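Local structure of SusD family protein (Bacteroides uniformis, 7KV1) at residues A[56-61]-A[152-157]; A[67-72]-A[110-115]; A[118-123]-A[167-172]; A[148-153]-A[230-235]. The protein probably binds beta-glucans at the cell surface, as a SusD-family surface glycan-binding protein of a human gut Bacteroides. One frame throughout, in Å; residues are numbered along the deposited sequence.

Overall arrangement
All four contacts knit together the helical, tetratricopeptide-like scaffold. Contacts 1 and 4 share helix 138-162, on its overlapping stretches 152-157 and 148-153, with centres 11 Å apart. Phe154 CD1 of contact 1 touches Met232 CE of contact 4 at 3.8 Å. The neighbouring helix 110-129 serves contacts 2 and 3, whose centres are 17 Å apart. Contact 3 joins contact 1 where Tyr156 OH meets Tyr169 O at 2.7 Å, whereas contacts 2 and 4 stay about 9 Å apart at their nearest atoms. Contact 4 is linked indirectly to the cobalt hexammine pocket: Ala231 and Tyr234 pack on Leu260, one of the residues lining it.

Contact 1 of 4, residues A[56-61]-A[152-157]; sequences DPLHWP and RVFYYN
Tyr155 and Phe154 of helix 138-162 hold the short 3-10 turn 56-59 against the TPR-like helical scaffold of this SusD-family protein, by buried packing on Pro57 and Leu58. Tyr155 can be followed outward. Its CB starts off to one side, but with CG set against the backbone N and anti to the carbonyl carbon (chi1 -68°) the ring swings across to the turn. Halfway out, CE1 meets Leu58 CD2 at 3.9 Å, and CZ has Pro57 CB at 4.1 Å. Both neighbours approach the ring obliquely, and the long axis of the tyrosine lies at about a right angle to each of their side chains. At the tip, OH sits 3.3 Å from Pro57 CD and 3.6 Å from Leu58 CG, and it hydrogen-bonds to Ala54 O just before the turn. Tyrosine suits the place because its ring fills an apolar gap while its buried hydroxyl finds a backbone acceptor. Replacing it with a phenylalanine would probably leave Ala54 O without this donor and open a small gap beside the proline ring.

Pro57 gives the turn a rigid, compact apolar surface, and Leu58 supplies a branched end that can touch two rings at once. Within the turn, Asp56 O accepts from both His59 N and His59 ND1, which come from the same face of its plane. The Phe154 ring is also met edge-to-face by Trp288 and Tyr405, which probably limits its freedom to turn; on it Leu58 CD2 presses tightly, 3.3 Å from Phe154 CE2.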
# COMPACT_ATOMS: atom_id res chain seq x y z
N ASP A 56 -12.72 10.01 -4.07
CA ASP A 56 -12.67 10.67 -2.74
C ASP A 56 -12.34 9.69 -1.61
O ASP A 56 -11.55 10.03 -0.73
CB ASP A 56 -13.99 11.39 -2.44
CG ASP A 56 -13.69 12.61 -1.60
OD1 ASP A 56 -12.84 13.41 -2.06
OD2 ASP A 56 -14.21 12.69 -0.47
N PRO A 57 -12.95 8.49 -1.50
CA PRO A 57 -12.70 7.63 -0.34
C PRO A 57 -11.26 7.13 -0.20
O PRO A 57 -10.90 6.74 0.88
CB PRO A 57 -13.68 6.48 -0.55
CG PRO A 57 -14.77 7.11 -1.37
CD PRO A 57 -14.01 7.96 -2.37
N LEU A 58 -10.46 7.23 -1.26
CA LEU A 58 -9.01 6.91 -1.24
C LEU A 58 -8.37 7.68 -0.08
O LEU A 58 -7.34 7.19 0.42
CB LEU A 58 -8.32 7.37 -2.52
CG LEU A 58 -8.62 6.59 -3.78
CD1 LEU A 58 -7.88 7.22 -4.96
CD2 LEU A 58 -8.24 5.14 -3.61
N HIS A 59 -8.94 8.84 0.25
CA HIS A 59 -8.38 9.83 1.22
C HIS A 59 -8.96 9.63 2.62
O HIS A 59 -8.40 10.25 3.56
CB HIS A 59 -8.65 11.27 0.75
CG HIS A 59 -8.29 11.49 -0.68
ND1 HIS A 59 -9.12 11.14 -1.72
CD2 HIS A 59 -7.16 11.96 -1.25
CE1 HIS A 59 -8.53 11.40 -2.88
NE2 HIS A 59 -7.32 11.89 -2.62
N TRP A 60 -10.03 8.83 2.76
CA TRP A 60 -10.84 8.79 4.00
C TRP A 60 -10.03 8.24 5.17
O TRP A 60 -10.10 8.83 6.25
CB TRP A 60 -12.15 8.04 3.79
CG TRP A 60 -13.15 8.80 2.99
CD1 TRP A 60 -12.97 9.96 2.28
CD2 TRP A 60 -14.51 8.41 2.78
NE1 TRP A 60 -14.13 10.32 1.67
CE2 TRP A 60 -15.10 9.39 1.96
CE3 TRP A 60 -15.30 7.35 3.24
CZ2 TRP A 60 -16.43 9.32 1.56
CZ3 TRP A 60 -16.61 7.28 2.84
CH2 TRP A 60 -17.17 8.25 2.01
N PRO A 61 -9.15 7.22 5.02
CA PRO A 61 -8.37 6.74 6.18
C PRO A 61 -7.57 7.85 6.87
O PRO A 61 -7.61 7.92 8.09
CB PRO A 61 -7.44 5.67 5.58
CG PRO A 61 -8.15 5.22 4.32
CD PRO A 61 -8.81 6.49 3.79
N ARG A 152 -12.72 0.73 -8.69
CA ARG A 152 -13.53 -0.36 -8.11
C ARG A 152 -12.63 -1.58 -7.85
O ARG A 152 -12.72 -2.15 -6.74
CB ARG A 152 -14.74 -0.65 -8.99
CG ARG A 152 -15.68 -1.65 -8.37
CD ARG A 152 -16.97 -1.75 -9.17
NE ARG A 152 -16.81 -2.26 -10.54
CZ ARG A 152 -17.80 -2.39 -11.43
NH1 ARG A 152 -19.04 -2.05 -11.09
NH2 ARG A 152 -17.56 -2.89 -12.63
N VAL A 153 -11.78 -1.96 -8.81
CA VAL A 153 -10.78 -3.05 -8.59
C VAL A 153 -9.87 -2.69 -7.41
O VAL A 153 -9.60 -3.57 -6.57
CB VAL A 153 -9.93 -3.34 -9.84
CG1 VAL A 153 -8.73 -4.24 -9.49
CG2 VAL A 153 -10.78 -3.99 -10.91
N PHE A 154 -9.42 -1.45 -7.35
CA PHE A 154 -8.53 -0.95 -6.28
C PHE A 154 -9.18 -1.15 -4.91
O PHE A 154 -8.54 -1.70 -3.99
CB PHE A 154 -8.19 0.52 -6.50
CG PHE A 154 -7.29 1.02 -5.41
CD1 PHE A 154 -5.94 0.75 -5.45
CD2 PHE A 154 -7.80 1.69 -4.33
CE1 PHE A 154 -5.10 1.20 -4.45
CE2 PHE A 154 -6.97 2.13 -3.32
CZ PHE A 154 -5.62 1.86 -3.37
N TYR A 155 -10.43 -0.71 -4.76
CA TYR A 155 -11.18 -0.85 -3.48
C TYR A 155 -11.37 -2.33 -3.16
O TYR A 155 -11.24 -2.68 -1.98
CB TYR A 155 -12.51 -0.09 -3.56
CG TYR A 155 -12.38 1.42 -3.61
CD1 TYR A 155 -11.72 2.11 -2.60
CD2 TYR A 155 -12.96 2.14 -4.64
CE1 TYR A 155 -11.63 3.50 -2.63
CE2 TYR A 155 -12.86 3.52 -4.69
CZ TYR A 155 -12.22 4.20 -3.67
OH TYR A 155 -12.12 5.56 -3.72
N TYR A 156 -11.71 -3.18 -4.16
CA TYR A 156 -11.95 -4.61 -3.89
C TYR A 156 -10.62 -5.26 -3.52
O TYR A 156 -10.59 -6.22 -2.71
CB TYR A 156 -12.61 -5.31 -5.07
CG TYR A 156 -14.10 -5.34 -4.98
CD1 TYR A 156 -14.73 -6.02 -3.94
CD2 TYR A 156 -14.89 -4.67 -5.91
CE1 TYR A 156 -16.11 -6.05 -3.84
CE2 TYR A 156 -16.28 -4.71 -5.83
CZ TYR A 156 -16.88 -5.39 -4.78
OH TYR A 156 -18.24 -5.38 -4.62
N ASN A 157 -9.54 -4.77 -4.14
CA ASN A 157 -8.20 -5.36 -3.92
C ASN A 157 -7.82 -5.19 -2.43
O ASN A 157 -7.21 -6.10 -1.84
CB ASN A 157 -7.18 -4.72 -4.86
CG ASN A 157 -5.79 -5.24 -4.61
OD1 ASN A 157 -5.58 -6.46 -4.54
ND2 ASN A 157 -4.85 -4.31 -4.48

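Contact 2 of 4, residues A[67-72]-A[110-115]; sequences QYNALN and GSLWTV
A small, mixed contact of van der Waals packing, in which Asn69 and Leu71 lean on Leu112, joins the start of helix 71-76 to the first turns of helix 110-129. The methyl CD1 of Leu112 is the shared point. Leu71 CD2 comes to it at 3.9 Å, the two leucines meeting at a slant, and Asn69 ND2 lies 3.9 Å from the same Leu112 CD1, its side chain turned roughly at right angles to the leucine. Ser111 adds only a loose neighbour, its OG being 4.1 Å from Asn69 ND2.

Asn69 earns its place by its two-sided amide. Extended away from its own backbone N (chi1 -170°), the group reaches toward helix 110-129, yet its polar atoms are used at home: ND2 bonds to Asp74 OD2, and OD1 weakly accepts from Ala70 N at 2.9 Å. The amide thus ties the loop to the helix it leads into, with Ala70 at the N-cap position, and still sets ND2 against the Leu112 methyl. Met158 of helix 138-162 touches both Leu71 and Leu112. Leucines from helices 71-76 and 110-129 meeting on one residue of a third helix are consistent with the tightly packed, TPR-like helical scaffold of the SusD family.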
# COMPACT_ATOMS: atom_id res chain seq x y z
N GLN A 67 -12.13 7.59 13.24
CA GLN A 67 -10.82 7.71 13.91
C GLN A 67 -9.71 7.76 12.85
O GLN A 67 -9.96 7.29 11.73
CB GLN A 67 -10.63 6.54 14.89
CG GLN A 67 -9.62 6.83 15.98
CD GLN A 67 -9.92 6.07 17.26
OE1 GLN A 67 -10.63 5.07 17.27
NE2 GLN A 67 -9.35 6.55 18.35
N TYR A 68 -8.54 8.28 13.21
CA TYR A 68 -7.38 8.47 12.31
C TYR A 68 -6.76 7.10 11.95
O TYR A 68 -6.61 6.22 12.79
CB TYR A 68 -6.40 9.48 12.92
CG TYR A 68 -6.92 10.90 12.87
CD1 TYR A 68 -7.21 11.49 11.65
CD2 TYR A 68 -7.17 11.63 14.02
CE1 TYR A 68 -7.71 12.78 11.56
CE2 TYR A 68 -7.67 12.92 13.95
CZ TYR A 68 -7.94 13.50 12.72
OH TYR A 68 -8.42 14.77 12.62
N ASN A 69 -6.38 6.97 10.68
CA ASN A 69 -5.84 5.71 10.12
C ASN A 69 -4.95 6.05 8.91
O ASN A 69 -4.97 7.21 8.48
CB ASN A 69 -6.98 4.76 9.76
CG ASN A 69 -6.47 3.37 9.42
OD1 ASN A 69 -5.41 2.96 9.91
ND2 ASN A 69 -7.20 2.65 8.59
N ALA A 70 -4.18 5.07 8.41
CA ALA A 70 -3.30 5.25 7.23
C ALA A 70 -3.06 3.89 6.59
O ALA A 70 -2.89 2.90 7.32
CB ALA A 70 -2.02 5.92 7.65
N LEU A 71 -3.03 3.84 5.27
CA LEU A 71 -2.89 2.57 4.51
C LEU A 71 -1.51 1.96 4.81
O LEU A 71 -1.42 0.71 4.79
CB LEU A 71 -3.08 2.85 3.02
CG LEU A 71 -4.50 3.27 2.63
CD1 LEU A 71 -4.59 3.59 1.15
CD2 LEU A 71 -5.50 2.17 2.98
N ASN A 72 -0.46 2.77 4.98
CA ASN A 72 0.90 2.20 5.22
C ASN A 72 0.94 1.64 6.64
O ASN A 72 1.57 0.57 6.81
CB ASN A 72 2.05 3.16 4.88
CG ASN A 72 2.07 4.44 5.70
OD1 ASN A 72 1.02 4.95 6.10
ND2 ASN A 72 3.27 4.98 5.95
N GLY A 110 -12.34 -2.35 10.73
CA GLY A 110 -13.72 -2.15 10.24
C GLY A 110 -13.86 -0.94 9.35
O GLY A 110 -14.64 -0.98 8.38
N SER A 111 -13.15 0.15 9.65
CA SER A 111 -13.25 1.42 8.90
C SER A 111 -12.79 1.21 7.45
O SER A 111 -13.39 1.81 6.54
CB SER A 111 -12.48 2.53 9.59
OG SER A 111 -11.11 2.22 9.58
N LEU A 112 -11.80 0.34 7.23
CA LEU A 112 -11.25 0.06 5.88
C LEU A 112 -12.34 -0.61 5.04
O LEU A 112 -12.49 -0.25 3.86
CB LEU A 112 -10.01 -0.82 6.02
CG LEU A 112 -8.84 -0.50 5.12
CD1 LEU A 112 -8.41 0.96 5.30
CD2 LEU A 112 -7.67 -1.45 5.38
N TRP A 113 -13.11 -1.51 5.65
CA TRP A 113 -14.29 -2.15 5.02
C TRP A 113 -15.31 -1.07 4.59
O TRP A 113 -15.69 -1.04 3.42
CB TRP A 113 -14.88 -3.17 5.99
CG TRP A 113 -16.13 -3.88 5.55
CD1 TRP A 113 -17.39 -3.36 5.43
CD2 TRP A 113 -16.28 -5.31 5.38
NE1 TRP A 113 -18.30 -4.35 5.17
CE2 TRP A 113 -17.64 -5.55 5.10
CE3 TRP A 113 -15.39 -6.38 5.41
CZ2 TRP A 113 -18.12 -6.82 4.85
CZ3 TRP A 113 -15.87 -7.64 5.16
CH2 TRP A 113 -17.22 -7.85 4.89
N THR A 114 -15.67 -0.15 5.48
CA THR A 114 -16.61 0.95 5.17
C THR A 114 -16.04 1.83 4.05
O THR A 114 -16.76 2.08 3.08
CB THR A 114 -16.96 1.75 6.43
OG1 THR A 114 -17.40 0.77 7.36
CG2 THR A 114 -18.03 2.78 6.16
N VAL A 115 -14.78 2.26 4.16
CA VAL A 115 -14.11 3.05 3.09
C VAL A 115 -14.24 2.32 1.75
O VAL A 115 -14.70 2.93 0.76
CB VAL A 115 -12.63 3.28 3.44
CG1 VAL A 115 -11.88 3.84 2.25
CG2 VAL A 115 -12.46 4.16 4.66

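Contact 3 of 4, residues A[118-123]-A[167-172]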
# COMPACT_ATOMS: atom_id res chain seq x y z
N SER A 118 -17.77 2.05 0.39
CA SER A 118 -18.18 3.41 -0.00
C SER A 118 -17.61 3.74 -1.38
O SER A 118 -18.34 4.20 -2.26
CB SER A 118 -17.77 4.41 1.03
OG SER A 118 -18.44 4.15 2.25
N GLY A 119 -16.32 3.49 -1.59
CA GLY A 119 -15.71 3.62 -2.92
C GLY A 119 -16.45 2.79 -3.95
O GLY A 119 -16.77 3.32 -5.07
N ILE A 120 -16.70 1.54 -3.64
CA ILE A 120 -17.36 0.61 -4.60
C ILE A 120 -18.75 1.17 -4.98
O ILE A 120 -19.01 1.32 -6.19
CB ILE A 120 -17.35 -0.81 -4.04
CG1 ILE A 120 -15.94 -1.38 -4.08
CG2 ILE A 120 -18.32 -1.69 -4.80
CD1 ILE A 120 -15.70 -2.39 -2.99
N LYS A 121 -19.56 1.56 -4.00
CA LYS A 121 -20.90 2.15 -4.24
C LYS A 121 -20.79 3.38 -5.16
O LYS A 121 -21.59 3.50 -6.06
CB LYS A 121 -21.58 2.50 -2.91
CG LYS A 121 -22.00 1.29 -2.09
CD LYS A 121 -22.26 1.61 -0.62
CE LYS A 121 -22.69 0.39 0.17
NZ LYS A 121 -23.81 0.71 1.10
N ARG A 122 -19.80 4.24 -4.97
CA ARG A 122 -19.67 5.46 -5.80
C ARG A 122 -19.21 5.07 -7.20
O ARG A 122 -19.70 5.69 -8.18
CB ARG A 122 -18.78 6.50 -5.12
CG ARG A 122 -19.41 7.11 -3.89
CD ARG A 122 -18.34 7.75 -3.04
NE ARG A 122 -18.94 8.51 -1.96
CZ ARG A 122 -18.54 9.69 -1.54
NH1 ARG A 122 -17.51 10.30 -2.09
NH2 ARG A 122 -19.17 10.27 -0.53
N CYS A 123 -18.35 4.05 -7.33
CA CYS A 123 -17.96 3.54 -8.67
C CYS A 123 -19.19 2.99 -9.41
O CYS A 123 -19.36 3.33 -10.60
CB CYS A 123 -16.86 2.50 -8.56
SG CYS A 123 -15.30 3.27 -8.04
N PRO A 167 -18.41 -9.86 0.63
CA PRO A 167 -19.49 -9.54 -0.31
C PRO A 167 -18.93 -8.94 -1.61
O PRO A 167 -18.06 -8.05 -1.57
CB PRO A 167 -20.33 -8.50 0.43
CG PRO A 167 -20.08 -8.83 1.88
CD PRO A 167 -18.62 -9.23 1.94
N PHE A 168 -19.39 -9.47 -2.72
CA PHE A 168 -18.93 -9.10 -4.07
C PHE A 168 -20.12 -8.66 -4.91
O PHE A 168 -21.00 -9.49 -5.17
CB PHE A 168 -18.13 -10.25 -4.68
CG PHE A 168 -17.34 -9.76 -5.85
CD1 PHE A 168 -17.90 -9.69 -7.10
CD2 PHE A 168 -16.10 -9.18 -5.65
CE1 PHE A 168 -17.19 -9.17 -8.17
CE2 PHE A 168 -15.40 -8.65 -6.71
CZ PHE A 168 -15.96 -8.64 -7.96
N TYR A 169 -20.16 -7.39 -5.32
CA TYR A 169 -21.22 -6.86 -6.22
C TYR A 169 -20.63 -5.82 -7.19
O TYR A 169 -19.83 -4.95 -6.75
CB TYR A 169 -22.38 -6.25 -5.44
CG TYR A 169 -22.07 -5.18 -4.43
CD1 TYR A 169 -21.59 -5.52 -3.18
CD2 TYR A 169 -22.40 -3.86 -4.66
CE1 TYR A 169 -21.41 -4.57 -2.19
CE2 TYR A 169 -22.21 -2.88 -3.70
CZ TYR A 169 -21.70 -3.24 -2.46
OH TYR A 169 -21.49 -2.30 -1.47
N LEU A 170 -21.08 -5.87 -8.44
CA LEU A 170 -20.70 -4.87 -9.48
C LEU A 170 -21.91 -3.99 -9.86
O LEU A 170 -21.76 -3.18 -10.80
CB LEU A 170 -20.14 -5.64 -10.68
CG LEU A 170 -18.90 -6.48 -10.41
CD1 LEU A 170 -18.43 -7.17 -11.69
CD2 LEU A 170 -17.77 -5.66 -9.79
N GLU A 171 -23.03 -4.09 -9.13
CA GLU A 171 -24.29 -3.28 -9.26
C GLU A 171 -24.75 -2.96 -7.84
O GLU A 171 -24.76 -3.89 -6.99
CB GLU A 171 -25.42 -4.08 -9.93
N ASN A 172 -25.16 -1.72 -7.54
CA ASN A 172 -25.68 -1.39 -6.19
C ASN A 172 -26.99 -2.15 -5.95
O ASN A 172 -27.71 -2.41 -6.92
CB ASN A 172 -25.81 0.11 -5.98
CG ASN A 172 -24.45 0.73 -5.74
OD1 ASN A 172 -23.54 0.04 -5.31
ND2 ASN A 172 -24.33 2.01 -6.02
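Ile120 is the first residue of 118-123 to touch the loop 167-172. Its CG2 branch, anti to the backbone N, lies over one face of the Tyr169 ring, 4.2 Å from Tyr169 CE2. A beta-branched side chain is apt here: CG2 is held close to the helix surface to meet the ring, while the residue also packs on Tyr155, Tyr156 and Leu159 of helix 138-162.

Lys121 follows, at the exposed margin. It approaches the edge of the same ring rather than its face, with CG near the ring plane and its chain slanting past the tyrosine until CE is 3.4 Å from Tyr169 OH. The lysine works here through its methylene groups. Its backbone does more: Lys121 O accepts from Asn172 ND2 at 3.1 Å, a nearly straight bond (167° at the hydrogen) with the donor tilted 17° from the carbonyl plane.

Asn172 OD1 meanwhile accepts from Asn124 ND2 one turn along, so both ends of the amide face helix 110-129. With an alanine in its place, Lys121 O and Asn124 ND2 would probably both lose their partner in the loop, which could then drift from the helix.

The chemistry is therefore divided: a ring packed by aliphatic carbons near the helix, and an amide that uses both its N-H and its carbonyl oxygen on helix 110-129, at the exposed margin, which together imply that side-chain packing and amide bonds help fix this irregular loop on the helix.

Contact 4 of 4, residues A[148-153]-A[230-235]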
# COMPACT_ATOMS: atom_id res chain seq x y z
N ALA A 148 -13.52 4.51 -13.36
CA ALA A 148 -14.42 4.00 -12.30
C ALA A 148 -14.15 2.50 -12.08
O ALA A 148 -14.12 2.06 -10.91
CB ALA A 148 -15.86 4.26 -12.64
N ARG A 149 -13.95 1.73 -13.15
CA ARG A 149 -13.78 0.27 -12.98
C ARG A 149 -12.43 -0.04 -12.30
O ARG A 149 -12.37 -0.97 -11.47
CB ARG A 149 -13.98 -0.45 -14.31
CG ARG A 149 -15.45 -0.43 -14.75
CD ARG A 149 -15.65 -0.91 -16.17
NE ARG A 149 -15.45 -2.34 -16.25
CZ ARG A 149 -15.36 -3.02 -17.39
NH1 ARG A 149 -15.52 -2.40 -18.56
NH2 ARG A 149 -15.17 -4.32 -17.36
N LEU A 150 -11.40 0.71 -12.63
CA LEU A 150 -10.05 0.50 -12.04
C LEU A 150 -10.07 0.89 -10.55
O LEU A 150 -9.47 0.15 -9.74
CB LEU A 150 -9.04 1.32 -12.85
CG LEU A 150 -7.58 1.18 -12.39
CD1 LEU A 150 -7.20 -0.27 -12.16
CD2 LEU A 150 -6.67 1.82 -13.43
N LEU A 151 -10.76 1.97 -10.18
CA LEU A 151 -10.94 2.37 -8.77
C LEU A 151 -11.68 1.25 -8.06
O LEU A 151 -11.31 0.88 -6.94
CB LEU A 151 -11.71 3.68 -8.67
CG LEU A 151 -10.88 4.93 -8.88
CD1 LEU A 151 -11.80 6.12 -9.10
CD2 LEU A 151 -9.96 5.20 -7.70
N ARG A 152 -12.72 0.73 -8.69
CA ARG A 152 -13.53 -0.36 -8.11
C ARG A 152 -12.63 -1.58 -7.85
O ARG A 152 -12.72 -2.15 -6.74
CB ARG A 152 -14.74 -0.65 -8.99
CG ARG A 152 -15.68 -1.65 -8.37
CD ARG A 152 -16.97 -1.75 -9.17
NE ARG A 152 -16.81 -2.26 -10.54
CZ ARG A 152 -17.80 -2.39 -11.43
NH1 ARG A 152 -19.04 -2.05 -11.09
NH2 ARG A 152 -17.56 -2.89 -12.63
N VAL A 153 -11.78 -1.96 -8.81
CA VAL A 153 -10.78 -3.05 -8.59
C VAL A 153 -9.87 -2.69 -7.41
O VAL A 153 -9.60 -3.57 -6.57
CB VAL A 153 -9.93 -3.34 -9.84
CG1 VAL A 153 -8.73 -4.24 -9.49
CG2 VAL A 153 -10.78 -3.99 -10.91
N GLN A 230 -3.10 3.47 -17.05
CA GLN A 230 -2.82 2.10 -17.52
C GLN A 230 -1.60 1.60 -16.74
O GLN A 230 -1.56 0.40 -16.43
CB GLN A 230 -2.66 2.13 -19.03
CG GLN A 230 -2.53 0.76 -19.63
CD GLN A 230 -3.85 0.11 -19.87
OE1 GLN A 230 -4.86 0.47 -19.25
NE2 GLN A 230 -3.84 -0.87 -20.76
N ALA A 231 -0.60 2.44 -16.49
CA ALA A 231 0.61 2.03 -15.72
C ALA A 231 0.16 1.61 -14.32
O ALA A 231 0.64 0.61 -13.80
CB ALA A 231 1.62 3.14 -15.66
N MET A 232 -0.74 2.36 -13.71
CA MET A 232 -1.22 2.02 -12.35
C MET A 232 -1.93 0.66 -12.41
O MET A 232 -1.74 -0.14 -11.48
CB MET A 232 -2.12 3.10 -11.77
CG MET A 232 -2.69 2.75 -10.42
SD MET A 232 -4.37 2.13 -10.55
CE MET A 232 -4.86 2.09 -8.83
N ALA A 233 -2.70 0.42 -13.47
CA ALA A 233 -3.45 -0.83 -13.74
C ALA A 233 -2.48 -2.01 -13.82
O ALA A 233 -2.76 -3.09 -13.22
CB ALA A 233 -4.26 -0.70 -15.01
N TYR A 234 -1.40 -1.85 -14.58
CA TYR A 234 -0.32 -2.87 -14.68
C TYR A 234 0.23 -3.23 -13.28
O TYR A 234 0.50 -4.40 -13.01
CB TYR A 234 0.82 -2.36 -15.58
CG TYR A 234 0.48 -2.21 -17.04
CD1 TYR A 234 -0.68 -2.71 -17.60
CD2 TYR A 234 1.40 -1.63 -17.90
CE1 TYR A 234 -0.97 -2.56 -18.95
CE2 TYR A 234 1.14 -1.49 -19.26
CZ TYR A 234 -0.04 -1.96 -19.79
OH TYR A 234 -0.28 -1.84 -21.13
N MET A 235 0.43 -2.25 -12.41
CA MET A 235 1.00 -2.45 -11.06
C MET A 235 -0.02 -3.18 -10.18
O MET A 235 0.36 -4.06 -9.42
CB MET A 235 1.45 -1.11 -10.46
CG MET A 235 2.62 -0.50 -11.25
SD MET A 235 4.12 -1.57 -11.28
CE MET A 235 4.70 -1.46 -9.58
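Leu150 and Ala233 bring their helices close, with CA atoms 6.9 Å apart, where helix 138-162 and the start of helix 230-244 lie side by side and run in roughly the same direction. The small methyl of Ala233 suits so near an approach, because a leucine from the facing helix can then lie against the backbone itself: Leu150 CD1 comes to 4.1 Å from Ala233 CA.

Leu150 is the centre of this buried contact. With CG extended anti to the backbone N (chi1 -178°) it projects straight across, and its two methyls spread over the opposite surface. CD2 touches two neighbours, Ala233 CB at 3.8 Å and Met232 SD at 3.7 Å. The sulfur also has Leu150 CG 3.8 Å away, so the thioether lies alongside the leucine's branch point, the two side chains passing each other in opposite directions.

Methionine fits this position by its flexibility. Its chain leaves its own helix extended and then bends at chi2 (-99°), laying SD beside Leu150 while the terminal methyl goes on to Phe154, also of helix 138-162. The leucine is further surrounded by Leu196 of helix 185-201 and by Leu205 and Val228 of nearby loops. On the other flank of the same helix, Arg149 and Arg152 both form salt bridges to Glu195.

A leucine set against an alanine and a methionine of a helix running alongside is consistent with the tetratricopeptide-like scaffold of the SusD family.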